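Local coordinates for protein putative L-alanine-DL-glutamate epimerase (Burkholderia xenovorans LB400, PDB 3SN4) that binds magnesium and 2-oxoglutarate and is probably a racemase or epimerase of the mandelate racemase/muconate lactonizing enzyme family, at residues Trp123-Thr128 / Ile341-Ile346; Ala161-Ile166 / Leu217-Phe222. All blocks are in the same frame, centred on the assembly; numbering follows the deposited sequence.

Contact 1 of 2, residues Trp123-Thr128 / Ile341-Ile346. With AKG (2-oxoglutaric acid), chain C.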
loop_
_atom_site.group_PDB
_atom_site.type_symbol
_atom_site.label_atom_id
_atom_site.label_comp_id
_atom_site.label_asym_id
_atom_site.label_seq_id
_atom_site.Cartn_x
_atom_site.Cartn_y
_atom_site.Cartn_z
ATOM N N TRP A 123 29.192 -28.190 2.317
ATOM C CA TRP A 123 29.229 -29.402 1.507
ATOM C C TRP A 123 27.806 -29.720 1.116
ATOM O O TRP A 123 26.997 -30.159 1.945
ATOM C CB TRP A 123 29.846 -30.538 2.308
ATOM C CG TRP A 123 29.825 -31.909 1.660
ATOM C CD1 TRP A 123 29.111 -32.311 0.576
ATOM C CD2 TRP A 123 30.509 -33.072 2.142
ATOM N NE1 TRP A 123 29.330 -33.647 0.327
ATOM C CE2 TRP A 123 30.180 -34.138 1.281
ATOM C CE3 TRP A 123 31.375 -33.309 3.213
ATOM C CZ2 TRP A 123 30.687 -35.434 1.461
ATOM C CZ3 TRP A 123 31.886 -34.591 3.390
ATOM C CH2 TRP A 123 31.544 -35.637 2.516
ATOM N N SER A 124 27.509 -29.453 -0.146
ATOM C CA SER A 124 26.155 -29.508 -0.641
ATOM C C SER A 124 25.831 -30.892 -1.117
ATOM O O SER A 124 26.736 -31.710 -1.335
ATOM C CB SER A 124 25.968 -28.511 -1.782
ATOM O OG SER A 124 24.598 -28.426 -2.067
ATOM N N HIS A 125 24.525 -31.158 -1.259
ATOM C CA HIS A 125 24.012 -32.476 -1.656
ATOM C C HIS A 125 24.631 -33.585 -0.818
ATOM O O HIS A 125 25.138 -34.575 -1.344
ATOM C CB HIS A 125 24.276 -32.710 -3.148
ATOM C CG HIS A 125 23.583 -31.722 -4.014
ATOM N ND1 HIS A 125 24.212 -30.609 -4.524
ATOM C CD2 HIS A 125 22.285 -31.634 -4.391
ATOM C CE1 HIS A 125 23.338 -29.889 -5.203
ATOM N NE2 HIS A 125 22.163 -30.491 -5.140
ATOM N N CYS A 126 24.579 -33.386 0.496
ATOM C CA CYS A 126 25.189 -34.268 1.454
ATOM C C CYS A 126 24.099 -34.712 2.439
ATOM O O CYS A 126 23.717 -33.923 3.327
ATOM C CB CYS A 126 26.296 -33.497 2.177
ATOM S SG CYS A 126 27.045 -34.337 3.613
ATOM N N PRO A 127 23.614 -35.972 2.333
ATOM C CA PRO A 127 24.082 -37.110 1.523
ATOM C C PRO A 127 23.352 -37.317 0.196
ATOM O O PRO A 127 23.393 -38.411 -0.354
ATOM C CB PRO A 127 23.829 -38.299 2.445
ATOM C CG PRO A 127 22.676 -37.867 3.340
ATOM C CD PRO A 127 22.488 -36.376 3.190
ATOM N N THR A 128 22.729 -36.265 -0.326
ATOM C CA THR A 128 21.918 -36.356 -1.535
ATOM C C THR A 128 22.579 -37.081 -2.720
ATOM O O THR A 128 21.958 -37.950 -3.330
ATOM C CB THR A 128 21.453 -34.955 -1.968
ATOM O OG1 THR A 128 20.947 -34.265 -0.806
ATOM C CG2 THR A 128 20.388 -35.060 -3.085
ATOM N N ILE A 341 28.015 -17.363 2.341
ATOM C CA ILE A 341 28.757 -18.628 2.352
ATOM C C ILE A 341 28.823 -19.098 0.887
ATOM O O ILE A 341 28.069 -18.587 0.047
ATOM C CB ILE A 341 28.025 -19.680 3.224
ATOM C CG1 ILE A 341 28.895 -20.908 3.493
ATOM C CG2 ILE A 341 26.707 -20.084 2.577
ATOM C CD1 ILE A 341 28.360 -21.788 4.656
HETATM N N MSE A 342 29.679 -20.072 0.573
HETATM C CA MSE A 342 29.706 -20.657 -0.766
HETATM C C MSE A 342 29.327 -22.122 -0.785
HETATM O O MSE A 342 29.777 -22.920 0.047
HETATM C CB MSE A 342 31.070 -20.540 -1.429
HETATM C CG MSE A 342 31.024 -21.084 -2.908
HETATM SE SE MSE A 342 32.422 -20.343 -3.806
HETATM C CE MSE A 342 32.629 -21.755 -5.189
ATOM N N GLU A 343 28.507 -22.466 -1.769
ATOM C CA GLU A 343 28.088 -23.848 -1.985
ATOM C C GLU A 343 29.183 -24.587 -2.721
ATOM O O GLU A 343 29.794 -24.068 -3.646
ATOM C CB GLU A 343 26.843 -23.899 -2.852
ATOM C CG GLU A 343 26.325 -25.303 -3.127
ATOM C CD GLU A 343 25.004 -25.328 -3.876
ATOM O OE1 GLU A 343 24.671 -24.332 -4.567
ATOM O OE2 GLU A 343 24.292 -26.357 -3.749
ATOM N N THR A 344 29.394 -25.822 -2.335
ATOM C CA THR A 344 30.238 -26.676 -3.134
ATOM C C THR A 344 29.883 -28.140 -2.938
ATOM O O THR A 344 29.543 -28.536 -1.843
ATOM C CB THR A 344 31.707 -26.425 -2.820
ATOM O OG1 THR A 344 32.466 -26.862 -3.946
ATOM C CG2 THR A 344 32.155 -27.154 -1.551
ATOM N N ASP A 345 29.977 -28.923 -4.010
ATOM C CA ASP A 345 29.790 -30.374 -3.939
ATOM C C ASP A 345 31.136 -31.033 -3.663
ATOM O O ASP A 345 32.057 -30.997 -4.477
ATOM C CB ASP A 345 29.175 -30.921 -5.220
ATOM C CG ASP A 345 27.692 -30.524 -5.408
ATOM O OD1 ASP A 345 26.922 -30.383 -4.416
ATOM O OD2 ASP A 345 27.275 -30.409 -6.589
ATOM N N ILE A 346 31.268 -31.645 -2.506
ATOM C CA ILE A 346 32.541 -32.227 -2.145
ATOM C C ILE A 346 32.664 -33.631 -2.742
ATOM O O ILE A 346 33.766 -34.087 -3.044
ATOM C CB ILE A 346 32.749 -32.155 -0.610
ATOM C CG1 ILE A 346 32.833 -30.666 -0.189
ATOM C CG2 ILE A 346 34.029 -32.918 -0.154
ATOM C CD1 ILE A 346 34.110 -29.982 -0.649
HETATM C C1 AKG C . 21.170 -26.422 -5.163
HETATM O O1 AKG C . 22.346 -26.740 -5.506
HETATM O O2 AKG C . 20.970 -25.697 -4.137
HETATM C C2 AKG C . 20.002 -26.861 -5.974
HETATM O O5 AKG C . 18.858 -26.693 -5.559
HETATM C C3 AKG C . 20.122 -27.448 -7.360
HETATM C C4 AKG C . 20.111 -28.978 -7.531
HETATM C C5 AKG C . 19.010 -29.840 -6.935
HETATM O O3 AKG C . 19.055 -30.052 -5.700
HETATM O O4 AKG C . 18.140 -30.359 -7.696
#
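Glu343 and Ser124 both send their side chains out anti to the backbone N (chi1 -180° and -170°), and this brings their polar ends together. The glutamate chain stays extended beyond CG, so OE2 arrives beside the serine hydroxyl, and Ser124 OG donates over 2.7 Å to the anti lone pair of Glu343 OE2. The same oxygen lies 2.6 Å from O1 of 2-oxoglutarate. A long, weak ion pair with Lys163 adds to this setting.

His125 turns the other way, with CG beside its own backbone N, and offers one ring nitrogen to each side. ND1 donates to Asp345 OD1 at 2.7 Å in a nearly straight bond. The acceptor lies close to the imidazole plane and is met on the syn side of the carboxylate, although the two planes are turned 62° apart. At the far edge NE2 donates to O3 of 2-oxoglutarate at 3.2 Å. Asp345 thus fixes the ring's rotation. Trp129 stacks on the ring as well.

Behind this polar layer, Ser124 N donates to Thr344 O at 2.8 Å, just past the parallel bridge between Trp123 and Thr344. Ile346 CB sits 3.6 Å from the centroid of the Trp123 five-membered ring, a CH-pi contact over its face, while Cys126 SG covers the opposite face. Trp123 NE1 is held by Asp347. Strand ends 118-123 and 342-344 therefore meet at the 2-oxoglutarate pocket, where a His-carboxylate hydrogen bond positions a ligand-binding histidine in an enzyme of the mandelate racemase family.

Contact 2 of 2, residues Ala161-Ile166 / Leu217-Phe222. With MG (magnesium ion), chain B; AKG (2-oxoglutaric acid), chain C.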
loop_
_atom_site.group_PDB
_atom_site.type_symbol
_atom_site.label_atom_id
_atom_site.label_comp_id
_atom_site.label_asym_id
_atom_site.label_seq_id
_atom_site.Cartn_x
_atom_site.Cartn_y
_atom_site.Cartn_z
ATOM N N ALA A 161 29.541 -26.885 7.550
ATOM C CA ALA A 161 28.127 -26.907 7.178
ATOM C C ALA A 161 27.879 -27.944 6.092
ATOM O O ALA A 161 28.765 -28.234 5.307
ATOM C CB ALA A 161 27.675 -25.504 6.700
ATOM N N ILE A 162 26.673 -28.508 6.080
ATOM C CA ILE A 162 26.250 -29.494 5.086
ATOM C C ILE A 162 24.805 -29.178 4.657
ATOM O O ILE A 162 24.045 -28.595 5.435
ATOM C CB ILE A 162 26.341 -30.958 5.632
ATOM C CG1 ILE A 162 25.356 -31.204 6.767
ATOM C CG2 ILE A 162 27.768 -31.296 6.073
ATOM C CD1 ILE A 162 25.447 -32.604 7.344
ATOM N N LYS A 163 24.449 -29.539 3.423
ATOM C CA LYS A 163 23.076 -29.336 2.924
ATOM C C LYS A 163 22.478 -30.622 2.384
ATOM O O LYS A 163 23.083 -31.281 1.529
ATOM C CB LYS A 163 23.013 -28.261 1.837
ATOM C CG LYS A 163 21.583 -27.796 1.560
ATOM C CD LYS A 163 21.486 -26.523 0.719
ATOM C CE LYS A 163 21.647 -26.815 -0.789
ATOM N NZ LYS A 163 21.852 -25.566 -1.591
ATOM N N THR A 164 21.271 -30.942 2.847
ATOM C CA THR A 164 20.534 -32.120 2.404
ATOM C C THR A 164 19.222 -31.710 1.761
ATOM O O THR A 164 18.872 -30.516 1.722
ATOM C CB THR A 164 20.268 -33.062 3.579
ATOM O OG1 THR A 164 19.809 -34.336 3.094
ATOM C CG2 THR A 164 19.268 -32.449 4.560
ATOM N N ASN A 165 18.515 -32.697 1.233
ATOM C CA ASN A 165 17.236 -32.491 0.542
ATOM C C ASN A 165 16.154 -33.355 1.207
ATOM O O ASN A 165 16.234 -33.568 2.400
ATOM C CB ASN A 165 17.391 -32.775 -0.949
ATOM C CG ASN A 165 18.471 -31.944 -1.572
ATOM O OD1 ASN A 165 19.664 -32.257 -1.439
ATOM N ND2 ASN A 165 18.077 -30.881 -2.276
ATOM N N ILE A 166 15.138 -33.810 0.471
ATOM C CA ILE A 166 14.029 -34.556 1.054
ATOM C C ILE A 166 14.114 -36.001 0.585
ATOM O O ILE A 166 14.259 -36.249 -0.621
ATOM C CB ILE A 166 12.641 -33.966 0.646
ATOM C CG1 ILE A 166 12.603 -32.425 0.780
ATOM C CG2 ILE A 166 11.538 -34.581 1.489
ATOM C CD1 ILE A 166 11.446 -31.735 -0.020
ATOM N N LEU A 217 21.896 -27.257 6.568
ATOM C CA LEU A 217 21.053 -26.544 5.652
ATOM C C LEU A 217 20.050 -27.547 5.075
ATOM O O LEU A 217 20.384 -28.713 4.882
ATOM C CB LEU A 217 21.891 -25.931 4.527
ATOM C CG LEU A 217 22.778 -24.722 4.884
ATOM C CD1 LEU A 217 23.938 -25.118 5.797
ATOM C CD2 LEU A 217 23.305 -24.026 3.638
ATOM N N LEU A 218 18.832 -27.084 4.789
ATOM C CA LEU A 218 17.813 -27.917 4.162
ATOM C C LEU A 218 17.326 -27.232 2.895
ATOM O O LEU A 218 16.926 -26.059 2.930
ATOM C CB LEU A 218 16.659 -28.158 5.127
ATOM C CG LEU A 218 15.451 -29.002 4.690
ATOM C CD1 LEU A 218 15.813 -30.462 4.325
ATOM C CD2 LEU A 218 14.409 -28.950 5.782
ATOM N N ASP A 219 17.357 -27.970 1.782
ATOM C CA ASP A 219 16.832 -27.477 0.504
ATOM C C ASP A 219 15.570 -28.236 0.161
ATOM O O ASP A 219 15.579 -29.470 0.057
ATOM C CB ASP A 219 17.882 -27.616 -0.593
ATOM C CG ASP A 219 17.569 -26.801 -1.848
ATOM O OD1 ASP A 219 16.415 -26.345 -2.069
ATOM O OD2 ASP A 219 18.511 -26.639 -2.655
ATOM N N LEU A 220 14.480 -27.476 0.014
ATOM C CA LEU A 220 13.168 -27.996 -0.378
ATOM C C LEU A 220 12.836 -27.713 -1.850
ATOM O O LEU A 220 11.794 -28.156 -2.350
ATOM C CB LEU A 220 12.096 -27.401 0.545
ATOM C CG LEU A 220 12.332 -27.597 2.071
ATOM C CD1 LEU A 220 11.282 -26.778 2.892
ATOM C CD2 LEU A 220 12.298 -29.075 2.430
ATOM N N ASN A 221 13.734 -27.018 -2.544
ATOM C CA ASN A 221 13.638 -26.755 -3.996
ATOM C C ASN A 221 12.214 -26.268 -4.338
ATOM O O ASN A 221 11.688 -25.419 -3.614
ATOM C CB ASN A 221 14.053 -27.979 -4.815
ATOM C CG ASN A 221 15.485 -28.393 -4.584
ATOM O OD1 ASN A 221 15.754 -29.305 -3.808
ATOM N ND2 ASN A 221 16.413 -27.730 -5.265
ATOM N N PHE A 222 11.599 -26.796 -5.397
ATOM C CA PHE A 222 10.230 -26.435 -5.785
ATOM C C PHE A 222 9.226 -27.530 -5.348
ATOM O O PHE A 222 8.186 -27.729 -6.012
ATOM C CB PHE A 222 10.105 -26.293 -7.312
ATOM C CG PHE A 222 10.835 -25.112 -7.925
ATOM C CD1 PHE A 222 10.164 -23.894 -8.139
ATOM C CD2 PHE A 222 12.138 -25.249 -8.401
ATOM C CE1 PHE A 222 10.804 -22.803 -8.767
ATOM C CE2 PHE A 222 12.794 -24.176 -9.022
ATOM C CZ PHE A 222 12.112 -22.942 -9.226
HETATM MG MG MG B . 18.774 -25.134 -4.116
HETATM C C1 AKG C . 21.170 -26.422 -5.163
HETATM O O1 AKG C . 22.346 -26.740 -5.506
HETATM O O2 AKG C . 20.970 -25.697 -4.137
HETATM C C2 AKG C . 20.002 -26.861 -5.974
HETATM O O5 AKG C . 18.858 -26.693 -5.559
HETATM C C3 AKG C . 20.122 -27.448 -7.360
HETATM C C4 AKG C . 20.111 -28.978 -7.531
HETATM C C5 AKG C . 19.010 -29.840 -6.935
HETATM O O3 AKG C . 19.055 -30.052 -5.700
HETATM O O4 AKG C . 18.140 -30.359 -7.696
HETATM O O HOH W 1 19.914 -28.835 -3.245
HETATM O O HOH W 2 16.771 -24.745 -4.190
#
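Lys163 and Asp219 lie side by side on neighbouring parallel strands, one bonding 2-oxoglutarate and the other the magnesium ion it chelates. Lys163 NZ donates to O2 of 2-oxoglutarate at 2.7 Å; Glu245 pairs with the amine in a salt bridge and the Tyr122 hydroxyl is hydrogen-bonded to it. A bend at chi3 (81°) turns the lysine end toward the ligand, after CG has crossed over Leu217 CB.

Both carboxylate oxygens of Asp219 are engaged. OD2 binds the magnesium ion at 2.1 Å, and OD1 accepts from Asn221 N, closing an Asx turn that shapes the chain after the strand. The metal is chelated by O2 and O5 of 2-oxoglutarate, and water 2, Glu245 and Glu269 complete its six ligands. Water 2 probably also donates to Asp219 OD1. Water 1 links Asn165 ND2, from which it accepts, with Asp219 OD2 and ligand O3, two of the several acceptors in reach of its protons.

Asn165 ND2 donates a second time, to Asn221 OD1 at 3.2 Å; the amides are nearly coplanar, 7° apart, although the angle at the hydrogen is only 135°. Thr128 is the partner of Asn165 OD1. Asn221 ND2 in turn makes a weak bond to ligand O5. Buried Asn165 O, by contrast, has no polar partner and lies against Leu218 CD1.

Three backbone bonds set the strand register: Leu217 N to Ile162 O at 2.8 Å, Thr164 N to Leu217 O at 3.1 Å and Asp219 N to Thr164 O at 3.0 Å. Thr164 and Leu218 face helix 193-210, and His202 on that helix takes up the Thr164 hydroxyl. Side chains at the C-terminal ends of adjacent parallel strands gathering a metal and its ligand are the hallmark of a TIM-barrel active site, here of the enolase type.

How the contacts relate
From the N terminus, strand 118-123 runs into 123-128, the first half of contact 1, whose partner 341-346 comes more than 200 residues later. Between these halves the chain lays down strand 161-168, passes through helix 193-210 and returns in strand 215-219, so that contact 2 closes a short beta-alpha-beta loop lying wholly within the long one of contact 1. The short loop joins neighbouring strands of the barrel; the long one brings strand 342-344 back beside 118-123. The two also touch directly: Cys126 N and Lys163 O are probably hydrogen-bonded at 2.8 Å. Around one 2-oxoglutarate, contact 1 contributes the histidine side, contact 2 the lysine and metal side.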